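Local coordinates for protein PfVFT1 (Plasmodium falciparum, PDB 5JKQ) that is a bi-lobed Venus flytrap protein that probably binds a small solute, its ligand and physiological role being unestablished, at residues Val137-Asp141 against Lys142-Met146; Asp58-Lys62 against Asp63-Asp67. The protein carries 3 engineered substitutions. All coordinates share one frame; numbering follows the deposited sequence.

In the fold
Both contacts are local, each formed within one continuous run of chain, and they lie in series along it, with centres about 21 Å apart and nearest atoms about 8 Å apart. Contact 1 ends helix 135-140 and leads into strand 146-147 of the three-stranded parallel sheet; its apolar half is buried and its charged half faces outward. Contact 2 is a surface loop ahead of helix 68-75, built mainly from polar and charged groups. Backbone bonds and apolar packing shape 137-146, whereas an Asx turn and a lysine lying over a carboxylate shape 58-67. Helix 68-75 is common ground: His145 of contact 1 touches it, and Asp67 of contact 2 caps it.

Contact 1: Val137-Asp141 against Lys142-Met146; sequences VALND and KDIHM
Ile144 folds back against the last turn of the helix that ends at Asn140, and its longer branch can be followed atom by atom. Its CB places CG1 between the backbone N and the carbonyl carbon (chi1 50°), which swings that branch toward the helix. CG1 then lies 3.6 Å from CA of Leu139. The extended second torsion carries CD1 onward, alongside the Leu139 backbone, until this methyl is 4.0 Å from CB of Leu139 and 4.2 Å from CB of Ala138. The tip is thus lodged against two buried residues of the helix. Leu139 answers from its other end: its CD1 approaches the carbonyl oxygens of Ile144 and His145.

Two backbone bonds fix the turn that permits this. Asp143 N donates to Ala138 O at 2.9 Å, and Lys142 N to Leu139 O at 3.1 Å. With the positive phi of Lys142 (63°), this pair defines a Schellman motif. Leu139 O is also gripped by a water, which donates to it at 2.7 Å and bridges to Ile144 O. On the outer side, OD2 of Asp143 comes within 4.6 Å of OD2 of Asp141, a proximity of like charges that probably raises the proton affinity of both somewhat.

Beyond the turn, Tyr132 of strand 126-132 packs on Ala138, Asp143 and Ile144, while Tyr279 of strand 265-281 touches Leu139. His145 ND1 bonds to the backbone N of Lys79, and backbone bonds from Met146, a selenomethionine here, to Lys79 and Gly81 join the chain to strand 77-83. The motif therefore turns the chain from helix 135-140 into strand 146-147, an outermost strand of the parallel sheet whose middle strand is 77-83.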
loop_
_atom_site.group_PDB
_atom_site.type_symbol
_atom_site.label_atom_id
_atom_site.label_comp_id
_atom_site.label_asym_id
_atom_site.label_seq_id
_atom_site.Cartn_x
_atom_site.Cartn_y
_atom_site.Cartn_z
ATOM N N VAL A 137 13.026 10.409 3.665
ATOM C CA VAL A 137 14.205 11.267 3.731
ATOM C C VAL A 137 15.328 10.642 2.911
ATOM O O VAL A 137 15.978 11.317 2.113
ATOM C CB VAL A 137 14.662 11.492 5.198
ATOM C CG1 VAL A 137 16.160 11.799 5.291
ATOM C CG2 VAL A 137 13.853 12.610 5.831
ATOM N N ALA A 138 15.541 9.345 3.111
ATOM C CA ALA A 138 16.563 8.610 2.377
ATOM C C ALA A 138 16.282 8.657 0.881
ATOM O O ALA A 138 17.204 8.726 0.066
ATOM C CB ALA A 138 16.630 7.172 2.860
ATOM N N LEU A 139 15.000 8.631 0.529
ATOM C CA LEU A 139 14.591 8.676 -0.867
ATOM C C LEU A 139 14.921 10.032 -1.483
ATOM O O LEU A 139 15.478 10.106 -2.579
ATOM C CB LEU A 139 13.094 8.389 -0.995
ATOM C CG LEU A 139 12.544 8.309 -2.421
ATOM C CD1 LEU A 139 13.179 7.159 -3.191
ATOM C CD2 LEU A 139 11.033 8.163 -2.394
ATOM N N ASN A 140 14.575 11.100 -0.772
ATOM C CA ASN A 140 14.847 12.454 -1.245
ATOM C C ASN A 140 16.342 12.769 -1.227
ATOM O O ASN A 140 16.785 13.724 -1.863
ATOM C CB ASN A 140 14.090 13.478 -0.394
ATOM C CG ASN A 140 14.129 14.877 -0.989
ATOM O OD1 ASN A 140 13.986 15.056 -2.197
ATOM N ND2 ASN A 140 14.327 15.875 -0.139
ATOM N N ASP A 141 17.110 11.965 -0.495
ATOM C CA ASP A 141 18.560 12.137 -0.414
ATOM C C ASP A 141 19.297 11.170 -1.343
ATOM O O ASP A 141 20.526 11.115 -1.340
ATOM C CB ASP A 141 19.044 11.943 1.028
ATOM C CG ASP A 141 18.604 13.067 1.951
ATOM O OD1 ASP A 141 18.278 14.164 1.452
ATOM O OD2 ASP A 141 18.592 12.853 3.182
ATOM N N LYS A 142 18.538 10.412 -2.130
ATOM C CA LYS A 142 19.099 9.492 -3.120
ATOM C C LYS A 142 19.943 8.382 -2.493
ATOM O O LYS A 142 20.862 7.862 -3.126
ATOM C CB LYS A 142 19.948 10.255 -4.144
ATOM C CG LYS A 142 19.256 11.457 -4.764
ATOM C CD LYS A 142 19.908 11.854 -6.085
ATOM C CE LYS A 142 21.345 12.328 -5.900
ATOM N NZ LYS A 142 22.061 12.447 -7.203
ATOM N N ASP A 143 19.636 8.024 -1.250
ATOM C CA ASP A 143 20.239 6.847 -0.631
ATOM C C ASP A 143 19.606 5.581 -1.201
ATOM O O ASP A 143 20.195 4.501 -1.152
ATOM C CB ASP A 143 20.071 6.881 0.889
ATOM C CG ASP A 143 20.843 8.013 1.538
ATOM O OD1 ASP A 143 21.998 8.259 1.130
ATOM O OD2 ASP A 143 20.292 8.661 2.454
ATOM N N ILE A 144 18.402 5.732 -1.747
ATOM C CA ILE A 144 17.662 4.623 -2.333
ATOM C C ILE A 144 17.012 5.059 -3.640
ATOM O O ILE A 144 16.764 6.246 -3.853
ATOM C CB ILE A 144 16.574 4.098 -1.369
ATOM C CG1 ILE A 144 15.739 5.270 -0.836
ATOM C CG2 ILE A 144 17.218 3.321 -0.229
ATOM C CD1 ILE A 144 14.573 4.869 0.050
ATOM N N HIS A 145 16.752 4.095 -4.517
ATOM C CA HIS A 145 16.035 4.358 -5.758
ATOM C C HIS A 145 14.528 4.277 -5.530
ATOM O O HIS A 145 13.745 4.892 -6.257
ATOM C CB HIS A 145 16.453 3.360 -6.841
ATOM C CG HIS A 145 17.928 3.322 -7.093
ATOM N ND1 HIS A 145 18.638 2.144 -7.174
ATOM C CD2 HIS A 145 18.825 4.317 -7.293
ATOM C CE1 HIS A 145 19.910 2.414 -7.406
ATOM N NE2 HIS A 145 20.050 3.726 -7.484
HETATM N N MSE A 146 14.136 3.528 -4.501
HETATM C CA MSE A 146 12.741 3.170 -4.275
HETATM C C MSE A 146 12.402 2.929 -2.820
HETATM O O MSE A 146 13.251 2.498 -2.041
HETATM C CB MSE A 146 12.396 1.890 -5.022
HETATM C CG MSE A 146 12.016 2.043 -6.452
HETATM SE SE MSE A 146 11.586 0.273 -7.120
HETATM C CE MSE A 146 9.700 0.231 -6.639
HETATM O O HOH W 1 16.102 8.704 -4.798
#

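Contact 2: Asp58-Lys62 against Asp63-Asp67; sequences DINVK and DDIDD
Lys62 and Asp64 cross at about a right angle, the aliphatic part of the lysine passing over the carboxylate. CB of Lys62 is 3.3 Å from OD1 of Asp64, CG of Lys62 is 3.5 Å from CG of Asp64, and CE of Lys62 is 3.7 Å from OD2 of Asp64. Contact is made by the methylenes and not by the charge. A bend at the last torsion (chi4 51°) leaves NZ of Lys62 4.8 Å from OD2 of Asp64, and it stands a similar distance from OD1 of Asp63. Neither pair is close enough for a salt bridge, so any attraction is probably diffuse.

The side chains of Asn60 and Asp64 approach each other from opposite directions, ND2 of Asn60 stopping 3.6 Å from OD1 of Asp64 without a hydrogen bond, and the amide and carboxylate planes stand 86° apart. The same nitrogen rests 3.8 Å from CG1 of Ile65, whose side chain runs obliquely to the amide. The amide's other arm is held by a hydrogen bond: Lys62 N donates to OD1 of Asn60 at 2.9 Å, from above the carbonyl plane. With CG of Asn60 anti to its own N (chi1 177°), the amide oxygen reaches forward to the nitrogen two residues on.

Arg15 of helix 14-29 anchors the loop: its NH1 bonds to the carbonyl oxygens of Asn60 and Lys62, and its NE forms a salt bridge with OD2 of Asp67. At the N-cap of helix 68-75, Asp67 caps a backbone N with its side chain, and its OD1 is hydrogen-bonded to Ser70 OG. The Lys62 N to Asn60 OD1 bond marks an Asx turn, followed along this acidic surface loop by an inverse gamma turn centred on Asp66 and an aspartate N-cap.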
loop_
_atom_site.group_PDB
_atom_site.type_symbol
_atom_site.label_atom_id
_atom_site.label_comp_id
_atom_site.label_asym_id
_atom_site.label_seq_id
_atom_site.Cartn_x
_atom_site.Cartn_y
_atom_site.Cartn_z
ATOM N N ASP A 58 7.541 -2.966 -24.795
ATOM C CA ASP A 58 7.805 -1.715 -25.500
ATOM C C ASP A 58 8.882 -0.862 -24.833
ATOM O O ASP A 58 9.581 -0.106 -25.508
ATOM C CB ASP A 58 6.522 -0.889 -25.614
ATOM C CG ASP A 58 5.432 -1.605 -26.382
ATOM O OD1 ASP A 58 5.757 -2.525 -27.159
ATOM O OD2 ASP A 58 4.252 -1.238 -26.209
ATOM N N ILE A 59 9.014 -0.981 -23.515
ATOM C CA ILE A 59 9.858 -0.068 -22.747
ATOM C C ILE A 59 11.325 -0.154 -23.157
ATOM O O ILE A 59 11.892 -1.240 -23.288
ATOM C CB ILE A 59 9.747 -0.334 -21.224
ATOM C CG1 ILE A 59 8.286 -0.276 -20.765
ATOM C CG2 ILE A 59 10.576 0.675 -20.427
ATOM C CD1 ILE A 59 7.582 1.038 -21.052
ATOM N N ASN A 60 11.924 1.016 -23.348
ATOM C CA ASN A 60 13.340 1.139 -23.661
ATOM C C ASN A 60 14.197 0.671 -22.493
ATOM O O ASN A 60 14.066 1.180 -21.380
ATOM C CB ASN A 60 13.666 2.593 -24.015
ATOM C CG ASN A 60 15.140 2.820 -24.283
ATOM O OD1 ASN A 60 15.858 1.912 -24.698
ATOM N ND2 ASN A 60 15.597 4.043 -24.047
ATOM N N VAL A 61 15.062 -0.304 -22.750
ATOM C CA VAL A 61 15.938 -0.853 -21.718
ATOM C C VAL A 61 17.394 -0.516 -22.018
ATOM O O VAL A 61 18.312 -1.191 -21.555
ATOM C CB VAL A 61 15.779 -2.381 -21.593
ATOM C CG1 VAL A 61 14.381 -2.723 -21.135
ATOM C CG2 VAL A 61 16.090 -3.077 -22.916
ATOM N N LYS A 62 17.587 0.540 -22.798
ATOM C CA LYS A 62 18.916 1.000 -23.169
ATOM C C LYS A 62 19.463 1.914 -22.069
ATOM O O LYS A 62 18.697 2.601 -21.393
ATOM C CB LYS A 62 18.851 1.718 -24.519
ATOM C CG LYS A 62 20.186 2.017 -25.166
ATOM C CD LYS A 62 20.008 2.237 -26.664
ATOM C CE LYS A 62 21.150 3.038 -27.268
ATOM N NZ LYS A 62 22.486 2.479 -26.919
ATOM N N ASP A 63 20.780 1.906 -21.881
ATOM C CA ASP A 63 21.411 2.716 -20.840
ATOM C C ASP A 63 21.925 4.043 -21.399
ATOM O O ASP A 63 22.874 4.626 -20.872
ATOM C CB ASP A 63 22.556 1.940 -20.177
ATOM C CG ASP A 63 23.727 1.693 -21.115
ATOM O OD1 ASP A 63 23.560 1.812 -22.347
ATOM O OD2 ASP A 63 24.822 1.368 -20.611
ATOM N N ASP A 64 21.285 4.514 -22.466
ATOM C CA ASP A 64 21.644 5.784 -23.093
ATOM C C ASP A 64 21.031 6.966 -22.342
ATOM O O ASP A 64 21.586 8.066 -22.341
ATOM C CB ASP A 64 21.195 5.801 -24.563
ATOM C CG ASP A 64 19.713 5.507 -24.731
ATOM O OD1 ASP A 64 19.099 4.957 -23.792
ATOM O OD2 ASP A 64 19.161 5.817 -25.810
ATOM N N ILE A 65 19.893 6.733 -21.696
ATOM C CA ILE A 65 19.197 7.787 -20.968
ATOM C C ILE A 65 19.961 8.148 -19.696
ATOM O O ILE A 65 20.444 7.266 -18.986
ATOM C CB ILE A 65 17.756 7.369 -20.590
ATOM C CG1 ILE A 65 17.046 6.693 -21.771
ATOM C CG2 ILE A 65 16.956 8.571 -20.105
ATOM C CD1 ILE A 65 17.030 7.511 -23.054
ATOM N N ASP A 66 20.078 9.443 -19.416
ATOM C CA ASP A 66 20.692 9.901 -18.173
ATOM C C ASP A 66 19.637 9.927 -17.070
ATOM O O ASP A 66 19.159 10.992 -16.679
ATOM C CB ASP A 66 21.323 11.286 -18.352
ATOM C CG ASP A 66 22.178 11.702 -17.159
ATOM O OD1 ASP A 66 22.155 11.003 -16.123
ATOM O OD2 ASP A 66 22.874 12.737 -17.257
ATOM N N ASP A 67 19.277 8.746 -16.576
ATOM C CA ASP A 67 18.245 8.624 -15.551
ATOM C C ASP A 67 18.623 7.576 -14.507
ATOM O O ASP A 67 19.705 6.992 -14.566
ATOM C CB ASP A 67 16.895 8.284 -16.198
ATOM C CG ASP A 67 16.884 6.920 -16.870
ATOM O OD1 ASP A 67 17.966 6.334 -17.079
ATOM O OD2 ASP A 67 15.779 6.440 -17.203
#